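Local coordinates for protein probable zinc protease (Pseudomonas aeruginosa, PDB 4NNZ) that forms one subunit of a heterodimeric zinc protease of the peptidase M16 family and probably takes part in peptide hydrolysis, at residues 191-196 with 372-377; 245-250 with 330-335; 313-318 with 326-331. All blocks are in the same frame, centred on the assembly; numbering follows the deposited sequence.

How the interactions relate
Interactions 2 and 3 are neighbours, with centres 4 Å apart. Both seat helix 325-341 on the same five-stranded sheet, and they share Ala330 and Gly331. Their strands, 246-253 and 309-317, are adjacent and antiparallel. Met249 O and Leu313 N, 2.7 Å apart, probably form a hydrogen bond between them. Interaction 1 lies on the other side of the chain's centre, on the six-stranded sheet. Its centre is 37 Å from that of interaction 2 and 39 Å from that of interaction 3. Its nearest atoms stay about 18 Å from interaction 3. Gly375 of interaction 1 is about 9 Å from a bound di(hydroxyethyl)ether.

Interaction 1. Residues 191-196 with 372-377; sequences TLVVVG and SSIGQL
Val193 and Ile374 meet where helix 367-379 rests on strand 190-196. Within residues 372-377, Val193 meets Ile374 and Gly375. Its CB points toward the helix but stays behind its own two methyls. CG1 makes the closest approach, 3.8 Å from CG2 of Ile374. The same Val193 CG1 also lies 4.0 Å from Ile374 CB, so it packs against the branch point as well as the methyl. CG2, the second tip of Val193, stands 3.9 Å from Ile374 CG2. The branch methyl CG2 of Ile374 therefore touches both methyls of Val193. Val193 CG1 is anti to its backbone N (chi1 -174°), and this leaves CG2 beside that nitrogen, turned to the backbone of Gly375. Val193 CG2 comes 4.3 Å from Gly375 CA. Gly375 has no side chain, so its backbone meets the valine directly; the CA atoms of Val193 and Gly375 are 6.7 Å apart.

This is a helix packed on one face of a mixed beta-sheet. Strand 190-196 is an inner strand, parallel to 17-22 and antiparallel to 28-35. The helix arrives from much later in the chain, after the strands 233-240, 246-253, 294-301 and 309-317 of the second sheet. The contact thus ties a late helix to the first sheet.

Strand alternation sets the pattern. Thr191, Val193 and Val195 point toward the helix, and Val194 points away and touches Val29. Val195 packs on Ala371 and Ile367, about one and two turns before Ile374. Ile374 also touches Ile19 and Arg21 of strand 17-22, so it spans two strands. On the helix side turned from the sheet, Ser373 OG is hydrogen-bonded to Ala369 O.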
ATOM      1  N   THR A 191     -13.857  -6.457  21.999  1.00 37.69           N
ATOM      2  CA  THR A 191     -14.670  -5.783  22.993  1.00 39.75           C
ATOM      3  C   THR A 191     -16.108  -6.215  22.936  1.00 39.21           C
ATOM      4  O   THR A 191     -16.673  -6.221  21.909  1.00 36.76           O
ATOM      5  CB  THR A 191     -14.653  -4.276  22.841  1.00 37.16           C
ATOM      6  OG1 THR A 191     -13.322  -3.828  22.835  1.00 40.57           O
ATOM      7  CG2 THR A 191     -15.262  -3.677  23.988  1.00 41.09           C
ATOM      8  N   LEU A 192     -16.696  -6.550  24.063  1.00 38.53           N
ATOM      9  CA  LEU A 192     -18.072  -6.924  24.115  1.00 38.03           C
ATOM     10  C   LEU A 192     -18.801  -5.759  24.678  1.00 42.22           C
ATOM     11  O   LEU A 192     -18.412  -5.242  25.676  1.00 40.62           O
ATOM     12  CB  LEU A 192     -18.246  -8.087  25.045  1.00 43.49           C
ATOM     13  CG  LEU A 192     -19.689  -8.413  25.365  1.00 46.24           C
ATOM     14  CD1 LEU A 192     -20.428  -8.835  24.130  1.00 44.62           C
ATOM     15  CD2 LEU A 192     -19.760  -9.485  26.412  1.00 45.23           C
ATOM     16  N   VAL A 193     -19.850  -5.318  24.006  1.00 42.87           N
ATOM     17  CA  VAL A 193     -20.599  -4.186  24.480  1.00 43.03           C
ATOM     18  C   VAL A 193     -22.039  -4.519  24.696  1.00 42.16           C
ATOM     19  O   VAL A 193     -22.654  -5.084  23.844  1.00 42.55           O
ATOM     20  CB  VAL A 193     -20.514  -3.013  23.522  1.00 43.53           C
ATOM     21  CG1 VAL A 193     -21.182  -1.823  24.145  1.00 44.44           C
ATOM     22  CG2 VAL A 193     -19.078  -2.701  23.241  1.00 44.20           C
ATOM     23  N   VAL A 194     -22.563  -4.196  25.865  1.00 40.44           N
ATOM     24  CA  VAL A 194     -23.954  -4.468  26.166  1.00 40.52           C
ATOM     25  C   VAL A 194     -24.722  -3.275  26.676  1.00 38.60           C
ATOM     26  O   VAL A 194     -24.346  -2.674  27.651  1.00 37.94           O
ATOM     27  CB  VAL A 194     -24.079  -5.597  27.187  1.00 43.57           C
ATOM     28  CG1 VAL A 194     -25.514  -5.996  27.367  1.00 45.98           C
ATOM     29  CG2 VAL A 194     -23.280  -6.790  26.741  1.00 44.73           C
ATOM     30  N   VAL A 195     -25.810  -2.938  26.030  1.00 39.17           N
ATOM     31  CA  VAL A 195     -26.666  -1.915  26.566  1.00 44.46           C
ATOM     32  C   VAL A 195     -28.143  -2.291  26.526  1.00 49.15           C
ATOM     33  O   VAL A 195     -28.598  -2.993  25.644  1.00 44.60           O
ATOM     34  CB  VAL A 195     -26.319  -0.478  26.068  1.00 43.49           C
ATOM     35  CG1 VAL A 195     -25.100  -0.438  25.196  1.00 42.31           C
ATOM     36  CG2 VAL A 195     -27.465   0.239  25.421  1.00 47.70           C
ATOM     37  N   GLY A 196     -28.877  -1.819  27.514  1.00 50.01           N
ATOM     38  CA  GLY A 196     -30.262  -2.173  27.600  1.00 53.50           C
ATOM     39  C   GLY A 196     -30.715  -2.566  28.977  1.00 53.57           C
ATOM     40  O   GLY A 196     -30.113  -2.247  29.957  1.00 49.82           O
ATOM     41  N   SER A 372     -22.749   1.106  19.567  1.00 37.20           N
ATOM     42  CA  SER A 372     -21.819   1.338  18.505  1.00 39.76           C
ATOM     43  C   SER A 372     -20.800   2.417  18.781  1.00 40.50           C
ATOM     44  O   SER A 372     -19.667   2.296  18.386  1.00 36.80           O
ATOM     45  CB  SER A 372     -22.557   1.629  17.245  1.00 40.46           C
ATOM     46  OG  SER A 372     -23.333   0.534  16.947  1.00 38.36           O
ATOM     47  N   SER A 373     -21.211   3.484  19.437  1.00 40.03           N
ATOM     48  CA  SER A 373     -20.281   4.522  19.776  1.00 41.66           C
ATOM     49  C   SER A 373     -19.236   3.968  20.702  1.00 45.18           C
ATOM     50  O   SER A 373     -18.089   4.288  20.589  1.00 46.74           O
ATOM     51  CB  SER A 373     -20.977   5.662  20.473  1.00 44.44           C
ATOM     52  OG  SER A 373     -21.872   6.300  19.626  1.00 51.38           O
ATOM     53  N   ILE A 374     -19.651   3.109  21.599  1.00 43.44           N
ATOM     54  CA  ILE A 374     -18.753   2.528  22.534  1.00 47.21           C
ATOM     55  C   ILE A 374     -17.792   1.583  21.840  1.00 47.81           C
ATOM     56  O   ILE A 374     -16.648   1.537  22.161  1.00 51.89           O
ATOM     57  CB  ILE A 374     -19.524   1.819  23.654  1.00 51.81           C
ATOM     58  CG1 ILE A 374     -20.251   2.832  24.517  1.00 54.67           C
ATOM     59  CG2 ILE A 374     -18.601   0.997  24.513  1.00 51.00           C
ATOM     60  CD1 ILE A 374     -21.355   2.245  25.343  1.00 55.68           C
ATOM     61  N   GLY A 375     -18.267   0.845  20.866  1.00 50.40           N
ATOM     62  CA  GLY A 375     -17.457  -0.155  20.217  1.00 57.05           C
ATOM     63  C   GLY A 375     -16.502   0.398  19.202  1.00 54.19           C
ATOM     64  O   GLY A 375     -15.415  -0.057  19.043  1.00 68.80           O
ATOM     65  N   GLN A 376     -16.943   1.399  18.503  1.00 43.55           N
ATOM     66  CA  GLN A 376     -16.131   2.065  17.543  1.00 48.31           C
ATOM     67  C   GLN A 376     -14.866   2.603  18.172  1.00 46.89           C
ATOM     68  O   GLN A 376     -13.796   2.346  17.722  1.00 43.98           O
ATOM     69  CB  GLN A 376     -16.925   3.224  17.010  1.00 51.71           C
ATOM     70  CG  GLN A 376     -17.123   3.197  15.538  1.00 54.31           C
ATOM     71  CD  GLN A 376     -16.367   4.302  14.902  1.00 60.11           C
ATOM     72  OE1 GLN A 376     -15.195   4.494  15.197  1.00 71.11           O
ATOM     73  NE2 GLN A 376     -17.018   5.046  14.021  1.00 64.03           N
ATOM     74  N   LEU A 377     -15.035   3.390  19.208  1.00 42.48           N
ATOM     75  CA  LEU A 377     -14.016   4.183  19.817  1.00 42.44           C
ATOM     76  C   LEU A 377     -13.046   3.242  20.445  1.00 43.56           C
ATOM     77  O   LEU A 377     -11.869   3.412  20.342  1.00 43.59           O
ATOM     78  CB  LEU A 377     -14.608   5.047  20.904  1.00 39.09           C
ATOM     79  CG  LEU A 377     -15.441   6.230  20.477  1.00 40.45           C
ATOM     80  CD1 LEU A 377     -16.253   6.777  21.618  1.00 42.56           C
ATOM     81  CD2 LEU A 377     -14.612   7.291  19.842  1.00 37.81           C
TER

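Interaction 2. Residues 245-250 with 330-335; sequences PNLIMG and AGLWKQ
Met249 reaches Trp333 through a stretched and then bent side chain. CG lies anti to its carbonyl carbon, the chain runs on extended to SD, and chi3 (72°) then folds the terminal methyl over the indole. Leu332 has CG anti to its own carbonyl carbon too, and its chi2, near trans, then brings CD1 to the strand.

The methyl CE of Met249 sits over one face of the Trp333 ring, 3.8 Å above its plane and shifted toward the rim. It is 4.2 Å from the centroid of the five-membered ring and 26° off the ring normal, a CH-pi contact. Its nearest ring atom is NE1 of Trp333. The methyl therefore lies on the pyrrole part of the indole. The sulfur takes a different partner: Met249 SD is 3.8 Å from Leu332 CD1. These two side chains run past each other in opposite directions. CD1 of Leu332 also meets Leu247 CD2, at 4.0 Å, and so bridges two strand residues.

Helix 325-341 packs on one face of the five-stranded mixed sheet, in the part of the chain that matches the M16 inactive-domain family. Strand 246-253 lies inside the sheet, between strands 415-422 and 309-317. The short helix and strand segments point broadly the same way, 36° apart, with their axes 11.1 Å apart at closest approach. Leu247 and Met249 turn to the helix, and Ile248 between them turns from it.

Leu313 of the adjacent strand touches both Met249 and Leu332, Leu417 of strand 415-422 touches Met249, and Leu283 and Leu287 of helix 282-288 close on Leu332. Trp333 is partly exposed, unlike the buried Met249 and Leu332.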
ATOM      1  N   PRO A 245     -20.169  14.411 -14.526  1.00 52.12           N
ATOM      2  CA  PRO A 245     -18.806  14.714 -14.124  1.00 54.02           C
ATOM      3  C   PRO A 245     -18.744  15.193 -12.701  1.00 53.31           C
ATOM      4  O   PRO A 245     -19.619  15.893 -12.299  1.00 55.64           O
ATOM      5  CB  PRO A 245     -18.441  15.851 -15.036  1.00 53.05           C
ATOM      6  CG  PRO A 245     -19.253  15.628 -16.232  1.00 54.87           C
ATOM      7  CD  PRO A 245     -20.533  15.040 -15.785  1.00 52.87           C
ATOM      8  N   ASN A 246     -17.731  14.821 -11.944  1.00 49.31           N
ATOM      9  CA  ASN A 246     -17.655  15.247 -10.566  1.00 45.12           C
ATOM     10  C   ASN A 246     -16.270  15.287  -9.978  1.00 41.56           C
ATOM     11  O   ASN A 246     -15.367  14.694 -10.480  1.00 41.21           O
ATOM     12  CB  ASN A 246     -18.610  14.447  -9.704  1.00 49.68           C
ATOM     13  CG  ASN A 246     -18.196  13.019  -9.548  1.00 49.85           C
ATOM     14  OD1 ASN A 246     -18.218  12.267 -10.483  1.00 49.74           O
ATOM     15  ND2 ASN A 246     -17.808  12.651  -8.347  1.00 51.58           N
ATOM     16  N   LEU A 247     -16.131  16.026  -8.902  1.00 38.65           N
ATOM     17  CA  LEU A 247     -14.861  16.347  -8.341  1.00 37.88           C
ATOM     18  C   LEU A 247     -14.748  15.819  -6.957  1.00 38.45           C
ATOM     19  O   LEU A 247     -15.643  15.950  -6.189  1.00 40.32           O
ATOM     20  CB  LEU A 247     -14.686  17.850  -8.306  1.00 36.80           C
ATOM     21  CG  LEU A 247     -13.276  18.343  -8.057  1.00 36.84           C
ATOM     22  CD1 LEU A 247     -12.378  17.975  -9.197  1.00 38.27           C
ATOM     23  CD2 LEU A 247     -13.285  19.822  -7.881  1.00 38.31           C
ATOM     24  N   ILE A 248     -13.627  15.210  -6.648  1.00 37.61           N
ATOM     25  CA  ILE A 248     -13.355  14.774  -5.316  1.00 34.46           C
ATOM     26  C   ILE A 248     -12.070  15.405  -4.865  1.00 33.44           C
ATOM     27  O   ILE A 248     -11.104  15.296  -5.516  1.00 32.03           O
ATOM     28  CB  ILE A 248     -13.188  13.260  -5.291  1.00 35.79           C
ATOM     29  CG1 ILE A 248     -14.247  12.601  -6.146  1.00 36.80           C
ATOM     30  CG2 ILE A 248     -13.206  12.733  -3.875  1.00 35.96           C
ATOM     31  CD1 ILE A 248     -14.396  11.128  -5.915  1.00 39.18           C
ATOM     32  N   MET A 249     -12.079  16.079  -3.737  1.00 37.77           N
ATOM     33  CA  MET A 249     -10.862  16.589  -3.140  1.00 38.15           C
ATOM     34  C   MET A 249     -10.664  16.065  -1.741  1.00 37.27           C
ATOM     35  O   MET A 249     -11.540  16.128  -0.941  1.00 42.46           O
ATOM     36  CB  MET A 249     -10.895  18.093  -3.096  1.00 39.09           C
ATOM     37  CG  MET A 249     -10.837  18.732  -4.454  1.00 41.23           C
ATOM     38  SD  MET A 249     -11.168  20.472  -4.404  1.00 46.41           S
ATOM     39  CE  MET A 249      -9.697  21.110  -3.668  1.00 44.71           C
ATOM     40  N   GLY A 250      -9.496  15.546  -1.448  1.00 40.07           N
ATOM     41  CA  GLY A 250      -9.204  15.051  -0.124  1.00 36.10           C
ATOM     42  C   GLY A 250      -7.962  15.642   0.476  1.00 34.00           C
ATOM     43  O   GLY A 250      -7.009  15.772  -0.187  1.00 35.10           O
ATOM     44  N   ALA A 330     -11.676  25.734  -8.633  1.00 40.76           N
ATOM     45  CA  ALA A 330     -11.349  27.106  -8.372  1.00 39.79           C
ATOM     46  C   ALA A 330     -12.265  27.704  -7.355  1.00 40.31           C
ATOM     47  O   ALA A 330     -11.848  28.464  -6.531  1.00 38.75           O
ATOM     48  CB  ALA A 330     -11.415  27.897  -9.638  1.00 39.77           C
ATOM     49  N   GLY A 331     -13.534  27.382  -7.452  1.00 40.74           N
ATOM     50  CA  GLY A 331     -14.502  27.787  -6.476  1.00 40.47           C
ATOM     51  C   GLY A 331     -14.337  27.222  -5.089  1.00 47.53           C
ATOM     52  O   GLY A 331     -14.525  27.913  -4.136  1.00 54.20           O
ATOM     53  N   LEU A 332     -14.019  25.956  -4.974  1.00 45.84           N
ATOM     54  CA  LEU A 332     -13.750  25.373  -3.695  1.00 45.21           C
ATOM     55  C   LEU A 332     -12.537  25.958  -3.016  1.00 47.10           C
ATOM     56  O   LEU A 332     -12.555  26.173  -1.837  1.00 50.79           O
ATOM     57  CB  LEU A 332     -13.614  23.873  -3.822  1.00 45.41           C
ATOM     58  CG  LEU A 332     -14.916  23.179  -4.166  1.00 47.57           C
ATOM     59  CD1 LEU A 332     -14.693  21.793  -4.688  1.00 52.93           C
ATOM     60  CD2 LEU A 332     -15.878  23.143  -3.012  1.00 45.70           C
ATOM     61  N   TRP A 333     -11.478  26.208  -3.753  1.00 46.48           N
ATOM     62  CA  TRP A 333     -10.291  26.778  -3.169  1.00 44.17           C
ATOM     63  C   TRP A 333     -10.604  28.150  -2.630  1.00 43.29           C
ATOM     64  O   TRP A 333     -10.110  28.529  -1.613  1.00 44.35           O
ATOM     65  CB  TRP A 333      -9.146  26.818  -4.160  1.00 43.82           C
ATOM     66  CG  TRP A 333      -8.259  25.624  -4.146  1.00 44.47           C
ATOM     67  CD1 TRP A 333      -8.076  24.770  -5.152  1.00 43.40           C
ATOM     68  CD2 TRP A 333      -7.429  25.169  -3.088  1.00 42.28           C
ATOM     69  NE1 TRP A 333      -7.208  23.810  -4.808  1.00 42.31           N
ATOM     70  CE2 TRP A 333      -6.788  24.036  -3.536  1.00 41.65           C
ATOM     71  CE3 TRP A 333      -7.166  25.617  -1.807  1.00 43.99           C
ATOM     72  CZ2 TRP A 333      -5.911  23.340  -2.761  1.00 43.52           C
ATOM     73  CZ3 TRP A 333      -6.306  24.926  -1.046  1.00 44.55           C
ATOM     74  CH2 TRP A 333      -5.682  23.805  -1.515  1.00 46.19           C
ATOM     75  N   LYS A 334     -11.463  28.876  -3.303  1.00 42.58           N
ATOM     76  CA  LYS A 334     -11.828  30.187  -2.861  1.00 46.66           C
ATOM     77  C   LYS A 334     -12.488  30.141  -1.518  1.00 45.64           C
ATOM     78  O   LYS A 334     -12.199  30.923  -0.663  1.00 47.13           O
ATOM     79  CB  LYS A 334     -12.809  30.779  -3.841  1.00 51.75           C
ATOM     80  CG  LYS A 334     -12.415  32.130  -4.362  1.00 56.87           C
ATOM     81  CD  LYS A 334     -13.585  32.828  -5.017  1.00 64.96           C
ATOM     82  CE  LYS A 334     -14.345  33.719  -4.049  1.00 65.14           C
ATOM     83  NZ  LYS A 334     -14.583  35.084  -4.576  1.00 61.24           N
ATOM     84  N   GLN A 335     -13.399  29.221  -1.347  1.00 42.52           N
ATOM     85  CA  GLN A 335     -14.027  29.013  -0.077  1.00 43.12           C
ATOM     86  C   GLN A 335     -13.091  28.540   0.999  1.00 42.70           C
ATOM     87  O   GLN A 335     -13.213  28.933   2.111  1.00 45.83           O
ATOM     88  CB  GLN A 335     -15.191  28.069  -0.243  1.00 45.40           C
ATOM     89  CG  GLN A 335     -16.198  28.591  -1.229  1.00 48.69           C
ATOM     90  CD  GLN A 335     -16.634  29.994  -0.906  1.00 49.84           C
ATOM     91  OE1 GLN A 335     -16.845  30.318   0.239  1.00 51.87           O
ATOM     92  NE2 GLN A 335     -16.759  30.827  -1.911  1.00 45.38           N
TER

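Interaction 3. Residues 313-318 with 326-331; sequences LSATPN and EQVEAG
Val328 fits between Ala315 and Pro317, and this is the tight part of the contact. Each methyl of the valine has its own partner. CG1 packs on CB of Ala315 at 3.7 Å. CG2 lies 3.8 Å from Pro317 CB and 3.9 Å from Pro317 CA, so it rests against the CA-CB side of the proline. Chi1 of Val328 (171°) sets CG1 anti to the backbone N and spreads the two methyls along the strand. Ala315 and Pro317 both turn toward the helix, while Thr316 turns to the opposite side. The backbones are close here, with the CA atoms of Pro317 and Val328 6.4 Å apart.

The unit is a strand, a short loop and a helix in direct succession: strand 309-317 ends and helix 325-341 folds back over the same sheet. Asn318 begins the loop, and its OD1 accepts a hydrogen bond from Lys321 N.

The solvent side of the helix is looser. Ala330 is exposed there and Gln327 partly so; Gln327 OE1 accepts a hydrogen bond from Thr324 N, before the helix. Glu326 and Glu329 form a polar flank that reaches other strands of the sheet. Glu326 OE2 accepts a hydrogen bond from Gln419 NE2 of strand 415-422, and Glu329 OE2 forms a salt bridge with Arg235 NH1 of strand 233-240.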
ATOM      1  N   LEU A 313     -14.027  16.574   0.123  1.00 37.15           N
ATOM      2  CA  LEU A 313     -14.957  17.447  -0.530  1.00 38.78           C
ATOM      3  C   LEU A 313     -15.502  16.805  -1.784  1.00 41.28           C
ATOM      4  O   LEU A 313     -14.801  16.174  -2.516  1.00 41.60           O
ATOM      5  CB  LEU A 313     -14.279  18.747  -0.875  1.00 39.97           C
ATOM      6  CG  LEU A 313     -14.266  19.745   0.255  1.00 40.93           C
ATOM      7  CD1 LEU A 313     -12.932  19.764   0.942  1.00 41.84           C
ATOM      8  CD2 LEU A 313     -14.625  21.109  -0.255  1.00 42.53           C
ATOM      9  N   SER A 314     -16.789  16.950  -1.992  1.00 41.21           N
ATOM     10  CA  SER A 314     -17.427  16.440  -3.169  1.00 41.06           C
ATOM     11  C   SER A 314     -18.327  17.464  -3.838  1.00 40.23           C
ATOM     12  O   SER A 314     -19.184  18.012  -3.208  1.00 39.93           O
ATOM     13  CB  SER A 314     -18.246  15.262  -2.761  1.00 40.08           C
ATOM     14  OG  SER A 314     -18.018  14.215  -3.615  1.00 44.87           O
ATOM     15  N   ALA A 315     -18.135  17.717  -5.106  1.00 39.74           N
ATOM     16  CA  ALA A 315     -19.024  18.605  -5.792  1.00 40.19           C
ATOM     17  C   ALA A 315     -19.263  18.112  -7.169  1.00 40.70           C
ATOM     18  O   ALA A 315     -18.423  17.516  -7.742  1.00 42.29           O
ATOM     19  CB  ALA A 315     -18.446  19.994  -5.834  1.00 38.22           C
ATOM     20  N   THR A 316     -20.425  18.376  -7.695  1.00 43.86           N
ATOM     21  CA  THR A 316     -20.679  18.097  -9.068  1.00 45.74           C
ATOM     22  C   THR A 316     -20.996  19.427  -9.703  1.00 44.98           C
ATOM     23  O   THR A 316     -21.529  20.293  -9.063  1.00 45.40           O
ATOM     24  CB  THR A 316     -21.770  17.044  -9.253  1.00 46.79           C
ATOM     25  OG1 THR A 316     -23.027  17.612  -8.958  1.00 51.80           O
ATOM     26  CG2 THR A 316     -21.558  15.923  -8.323  1.00 48.43           C
ATOM     27  N   PRO A 317     -20.592  19.639 -10.930  1.00 44.10           N
ATOM     28  CA  PRO A 317     -20.701  20.950 -11.551  1.00 49.59           C
ATOM     29  C   PRO A 317     -22.087  21.306 -12.017  1.00 51.30           C
ATOM     30  O   PRO A 317     -22.839  20.412 -12.292  1.00 52.27           O
ATOM     31  CB  PRO A 317     -19.734  20.864 -12.709  1.00 45.51           C
ATOM     32  CG  PRO A 317     -19.648  19.450 -13.023  1.00 46.45           C
ATOM     33  CD  PRO A 317     -19.930  18.674 -11.795  1.00 46.61           C
ATOM     34  N   ASN A 318     -22.402  22.582 -12.130  1.00 52.41           N
ATOM     35  CA  ASN A 318     -23.707  22.945 -12.591  1.00 56.26           C
ATOM     36  C   ASN A 318     -23.589  22.807 -14.061  1.00 58.35           C
ATOM     37  O   ASN A 318     -23.089  23.650 -14.739  1.00 59.25           O
ATOM     38  CB  ASN A 318     -24.038  24.385 -12.235  1.00 55.67           C
ATOM     39  CG  ASN A 318     -25.310  24.875 -12.890  1.00 55.47           C
ATOM     40  OD1 ASN A 318     -25.855  24.238 -13.756  1.00 54.58           O
ATOM     41  ND2 ASN A 318     -25.780  26.007 -12.473  1.00 55.29           N
ATOM     42  N   GLU A 326     -12.780  22.259 -13.645  1.00 44.16           N
ATOM     43  CA  GLU A 326     -11.738  23.190 -13.314  1.00 46.70           C
ATOM     44  C   GLU A 326     -12.246  24.414 -12.594  1.00 46.57           C
ATOM     45  O   GLU A 326     -11.611  24.908 -11.717  1.00 47.46           O
ATOM     46  CB  GLU A 326     -10.966  23.556 -14.548  1.00 52.58           C
ATOM     47  CG  GLU A 326     -10.095  22.436 -15.057  1.00 57.63           C
ATOM     48  CD  GLU A 326     -10.871  21.372 -15.780  1.00 59.12           C
ATOM     49  OE1 GLU A 326     -11.873  21.686 -16.407  1.00 55.52           O
ATOM     50  OE2 GLU A 326     -10.466  20.220 -15.733  1.00 59.02           O
ATOM     51  N   GLN A 327     -13.395  24.911 -13.000  1.00 44.74           N
ATOM     52  CA  GLN A 327     -14.082  25.956 -12.293  1.00 43.79           C
ATOM     53  C   GLN A 327     -14.560  25.571 -10.916  1.00 44.51           C
ATOM     54  O   GLN A 327     -14.537  26.371 -10.021  1.00 39.79           O
ATOM     55  CB  GLN A 327     -15.229  26.439 -13.119  1.00 45.54           C
ATOM     56  CG  GLN A 327     -14.778  27.312 -14.250  1.00 52.06           C
ATOM     57  CD  GLN A 327     -15.793  27.453 -15.341  1.00 51.04           C
ATOM     58  OE1 GLN A 327     -16.660  26.637 -15.505  1.00 51.82           O
ATOM     59  NE2 GLN A 327     -15.671  28.497 -16.093  1.00 53.42           N
ATOM     60  N   VAL A 328     -15.010  24.351 -10.752  1.00 43.85           N
ATOM     61  CA  VAL A 328     -15.477  23.938  -9.463  1.00 45.60           C
ATOM     62  C   VAL A 328     -14.325  24.005  -8.509  1.00 44.01           C
ATOM     63  O   VAL A 328     -14.432  24.520  -7.431  1.00 44.20           O
ATOM     64  CB  VAL A 328     -16.017  22.512  -9.514  1.00 45.36           C
ATOM     65  CG1 VAL A 328     -16.302  21.982  -8.138  1.00 44.00           C
ATOM     66  CG2 VAL A 328     -17.253  22.439 -10.368  1.00 45.31           C
ATOM     67  N   GLU A 329     -13.208  23.489  -8.937  1.00 46.15           N
ATOM     68  CA  GLU A 329     -12.058  23.433  -8.095  1.00 44.04           C
ATOM     69  C   GLU A 329     -11.597  24.811  -7.702  1.00 42.31           C
ATOM     70  O   GLU A 329     -11.190  25.037  -6.599  1.00 41.41           O
ATOM     71  CB  GLU A 329     -10.969  22.689  -8.812  1.00 42.62           C
ATOM     72  CG  GLU A 329      -9.679  22.646  -8.064  1.00 41.20           C
ATOM     73  CD  GLU A 329      -8.528  22.245  -8.919  1.00 44.97           C
ATOM     74  OE1 GLU A 329      -8.727  21.851 -10.055  1.00 43.40           O
ATOM     75  OE2 GLU A 329      -7.407  22.333  -8.452  1.00 47.97           O
ATOM     76  N   ALA A 330     -11.676  25.734  -8.633  1.00 40.76           N
ATOM     77  CA  ALA A 330     -11.349  27.106  -8.372  1.00 39.79           C
ATOM     78  C   ALA A 330     -12.265  27.704  -7.355  1.00 40.31           C
ATOM     79  O   ALA A 330     -11.848  28.464  -6.531  1.00 38.75           O
ATOM     80  CB  ALA A 330     -11.415  27.897  -9.638  1.00 39.77           C
ATOM     81  N   GLY A 331     -13.534  27.382  -7.452  1.00 40.74           N
ATOM     82  CA  GLY A 331     -14.502  27.787  -6.476  1.00 40.47           C
ATOM     83  C   GLY A 331     -14.337  27.222  -5.089  1.00 47.53           C
ATOM     84  O   GLY A 331     -14.525  27.913  -4.136  1.00 54.20           O
TER